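Putative TOXIN related protein (Parabacteroides distasonis ATCC 8503, PDB 3K0Y) is of unknown function, perhaps toxin-related, and probably combines a NigD-like OB domain with a NigD-like beta-sandwich domain. Local coordinates at residues A[82-90]-A[168-176]. Sequence-based numbering, arbitrary orientation.
Sequences HNILTKSIA and RVAFNLSSL
The Phe171 ring meets Lys87 at its rim, CD1 lying 4.1 Å from Lys87 CB, while Ser88 O sits at the ring edge, near its plane. One face of the ring takes Val169 CG2 from its own strand, offset toward the rim, and the Phe171 side chain also touches Leu138 of strand 135-139. With CG1 between the backbone N and the carbonyl carbon (chi1 64°), Val169 turns CG2 away from its own N, to 3.3 Å from Leu85 O and 4.1 Å from Leu85 CD2; the Val169 and Leu85 side chains run alongside, pointing the same way. Lys87 bends at its third torsion, and NZ reaches strand 135-139 of the second sheet, bonding to Ile136 O and Asn137 OD1.

On the other face, Thr86 OG1, bonded to Ile84 O, lies 4.0 Å from Ala170 CB. Ile84 rests CG2 on Val169 CA (3.6 Å), its side chain crossing that of Arg168 obliquely.

The backbones run parallel. Ala170 gives its N to Leu85 O and its O to Lys87 N, and Lys87 O receives Asn172 N at 2.9 Å. At both ends water replaces direct bonds: one bridges Leu85 N and Arg168 O, the other links Ile89 N, Asn172 O and Ser175 OG. Beyond the strands, the Ile89 side chain crosses that of Leu176 at about a right angle, CD1 3.8 Å from Leu176 CD2, and CD1 also packs against Ser175 OG (3.5 Å), a van der Waals contact.

Strand 74-88 pairs antiparallel with strand 52-62 and parallel with strand 163-172, consistent with one long strand shared between the NigD-like OB domain and the beta sandwich.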
loop_
_atom_site.group_PDB
_atom_site.type_symbol
_atom_site.label_atom_id
_atom_site.label_comp_id
_atom_site.label_asym_id
_atom_site.label_seq_id
_atom_site.Cartn_x
_atom_site.Cartn_y
_atom_site.Cartn_z
ATOM N N HIS A 82 12.251 0.588 7.444
ATOM C CA HIS A 82 12.430 1.004 6.062
ATOM C C HIS A 82 11.088 1.461 5.506
ATOM O O HIS A 82 10.198 0.649 5.309
ATOM C CB HIS A 82 12.949 -0.172 5.232
ATOM C CG HIS A 82 14.042 -0.951 5.896
ATOM N ND1 HIS A 82 15.301 -0.439 6.092
ATOM C CD2 HIS A 82 14.068 -2.219 6.385
ATOM C CE1 HIS A 82 16.055 -1.350 6.687
ATOM N NE2 HIS A 82 15.332 -2.440 6.862
ATOM N N ASN A 83 10.939 2.760 5.261
ATOM C CA ASN A 83 9.688 3.262 4.726
ATOM C C ASN A 83 9.301 2.592 3.409
ATOM O O ASN A 83 10.143 2.259 2.580
ATOM C CB ASN A 83 9.774 4.759 4.526
ATOM C CG ASN A 83 9.761 5.513 5.839
ATOM O OD1 ASN A 83 9.602 4.908 6.910
ATOM N ND2 ASN A 83 9.933 6.835 5.771
ATOM N N ILE A 84 8.006 2.369 3.269
ATOM C CA ILE A 84 7.424 1.841 2.065
ATOM C C ILE A 84 6.766 3.060 1.392
ATOM O O ILE A 84 6.085 3.844 2.047
ATOM C CB ILE A 84 6.396 0.743 2.396
ATOM C CG1 ILE A 84 7.106 -0.495 2.926
ATOM C CG2 ILE A 84 5.518 0.422 1.174
ATOM C CD1 ILE A 84 6.171 -1.539 3.590
ATOM N N LEU A 85 6.985 3.231 0.098
ATOM C CA LEU A 85 6.293 4.290 -0.630
ATOM C C LEU A 85 4.761 4.225 -0.338
ATOM O O LEU A 85 4.114 3.219 -0.628
ATOM C CB LEU A 85 6.547 4.165 -2.134
ATOM C CG LEU A 85 5.783 5.138 -3.001
ATOM C CD1 LEU A 85 6.323 6.680 -2.714
ATOM C CD2 LEU A 85 5.892 4.804 -4.460
ATOM N N THR A 86 4.218 5.293 0.241
ATOM C CA THR A 86 2.822 5.379 0.657
ATOM C C THR A 86 2.132 6.572 0.001
ATOM O O THR A 86 2.555 7.688 0.189
ATOM C CB THR A 86 2.736 5.435 2.199
ATOM O OG1 THR A 86 3.426 4.266 2.719
ATOM C CG2 THR A 86 1.257 5.416 2.655
ATOM N N LYS A 87 1.077 6.320 -0.773
ATOM C CA LYS A 87 0.446 7.318 -1.570
ATOM C C LYS A 87 -1.069 7.236 -1.445
ATOM O O LYS A 87 -1.616 6.192 -1.074
ATOM C CB LYS A 87 0.839 7.134 -3.023
ATOM C CG LYS A 87 2.322 7.385 -3.262
ATOM C CD LYS A 87 2.735 7.050 -4.715
ATOM C CE LYS A 87 2.349 8.088 -5.624
ATOM N NZ LYS A 87 2.923 7.862 -6.948
ATOM N N SER A 88 -1.759 8.292 -1.837
ATOM C CA SER A 88 -3.172 8.167 -1.930
ATOM C C SER A 88 -3.520 7.846 -3.372
ATOM O O SER A 88 -2.620 7.774 -4.244
ATOM C CB SER A 88 -3.871 9.362 -1.320
ATOM O OG SER A 88 -3.475 10.452 -2.004
ATOM N N ILE A 89 -4.775 7.457 -3.574
ATOM C CA ILE A 89 -5.313 7.178 -4.910
ATOM C C ILE A 89 -5.092 8.447 -5.800
ATOM O O ILE A 89 -5.403 9.555 -5.373
ATOM C CB ILE A 89 -6.803 6.767 -4.827
ATOM C CG1 ILE A 89 -6.968 5.340 -4.255
ATOM C CG2 ILE A 89 -7.495 6.817 -6.233
ATOM C CD1 ILE A 89 -8.380 4.974 -3.796
ATOM N N ALA A 90 -4.571 8.291 -7.016
ATOM C CA ALA A 90 -4.277 9.463 -7.867
ATOM C C ALA A 90 -5.495 9.910 -8.702
ATOM O O ALA A 90 -6.480 9.170 -8.882
ATOM C CB ALA A 90 -3.069 9.201 -8.757
ATOM N N ARG A 168 7.837 -2.404 -3.065
ATOM C CA ARG A 168 6.711 -2.339 -2.187
ATOM C C ARG A 168 6.030 -0.970 -2.245
ATOM O O ARG A 168 6.664 0.072 -2.427
ATOM C CB ARG A 168 7.137 -2.629 -0.776
ATOM C CG ARG A 168 7.565 -4.051 -0.513
ATOM C CD ARG A 168 7.947 -4.168 0.940
ATOM N NE ARG A 168 8.229 -5.531 1.350
ATOM C CZ ARG A 168 7.345 -6.444 1.677
ATOM N NH1 ARG A 168 6.026 -6.229 1.681
ATOM N NH2 ARG A 168 7.802 -7.618 2.028
ATOM N N VAL A 169 4.723 -0.979 -2.118
ATOM C CA VAL A 169 3.936 0.239 -2.066
ATOM C C VAL A 169 2.707 -0.002 -1.176
ATOM O O VAL A 169 2.222 -1.146 -1.017
ATOM C CB VAL A 169 3.553 0.681 -3.519
ATOM C CG1 VAL A 169 2.618 -0.401 -4.207
ATOM C CG2 VAL A 169 2.931 2.063 -3.531
ATOM N N ALA A 170 2.163 1.074 -0.638
ATOM C CA ALA A 170 0.907 1.082 0.098
ATOM C C ALA A 170 0.086 2.261 -0.367
ATOM O O ALA A 170 0.633 3.364 -0.518
ATOM C CB ALA A 170 1.183 1.201 1.594
ATOM N N PHE A 171 -1.197 2.008 -0.659
ATOM C CA PHE A 171 -2.142 3.054 -1.078
ATOM C C PHE A 171 -3.247 3.255 -0.024
ATOM O O PHE A 171 -3.918 2.307 0.404
ATOM C CB PHE A 171 -2.774 2.701 -2.433
ATOM C CG PHE A 171 -1.777 2.610 -3.561
ATOM C CD1 PHE A 171 -1.243 3.760 -4.138
ATOM C CD2 PHE A 171 -1.407 1.383 -4.097
ATOM C CE1 PHE A 171 -0.350 3.674 -5.187
ATOM C CE2 PHE A 171 -0.521 1.317 -5.187
ATOM C CZ PHE A 171 0.010 2.425 -5.712
ATOM N N ASN A 172 -3.416 4.497 0.407
ATOM C CA ASN A 172 -4.401 4.829 1.408
ATOM C C ASN A 172 -5.764 4.734 0.734
ATOM O O ASN A 172 -6.021 5.402 -0.269
ATOM C CB ASN A 172 -4.106 6.235 1.955
ATOM C CG ASN A 172 -4.902 6.584 3.182
ATOM O OD1 ASN A 172 -6.062 6.204 3.302
ATOM N ND2 ASN A 172 -4.324 7.402 4.059
ATOM N N LEU A 173 -6.639 3.892 1.272
ATOM C CA LEU A 173 -7.977 3.701 0.681
ATOM C C LEU A 173 -9.059 4.557 1.296
ATOM O O LEU A 173 -10.239 4.370 1.009
ATOM C CB LEU A 173 -8.411 2.237 0.783
ATOM C CG LEU A 173 -7.482 1.263 0.076
ATOM C CD1 LEU A 173 -7.930 -0.194 0.264
ATOM C CD2 LEU A 173 -7.379 1.612 -1.376
ATOM N N SER A 174 -8.680 5.495 2.138
ATOM C CA SER A 174 -9.668 6.199 2.923
ATOM C C SER A 174 -10.560 7.116 2.066
ATOM O O SER A 174 -11.555 7.576 2.554
ATOM C CB SER A 174 -8.970 6.997 4.041
ATOM O OG SER A 174 -8.240 8.071 3.502
ATOM N N SER A 175 -10.178 7.367 0.809
ATOM C CA SER A 175 -10.934 8.168 -0.148
ATOM C C SER A 175 -11.977 7.343 -0.896
ATOM O O SER A 175 -12.696 7.900 -1.713
ATOM C CB SER A 175 -9.966 8.786 -1.192
ATOM O OG SER A 175 -9.441 7.776 -2.058
ATOM N N LEU A 176 -12.055 6.032 -0.666
ATOM C CA LEU A 176 -13.118 5.240 -1.273
ATOM C C LEU A 176 -14.431 5.560 -0.544
ATOM O O LEU A 176 -14.396 5.910 0.633
ATOM C CB LEU A 176 -12.854 3.746 -1.205
ATOM C CG LEU A 176 -11.675 3.226 -2.045
ATOM C CD1 LEU A 176 -11.497 1.727 -1.747
ATOM C CD2 LEU A 176 -11.842 3.517 -3.534
HETATM O O HOH W 1 8.741 1.387 -1.199
HETATM O O HOH W 2 -6.857 7.657 -1.294
#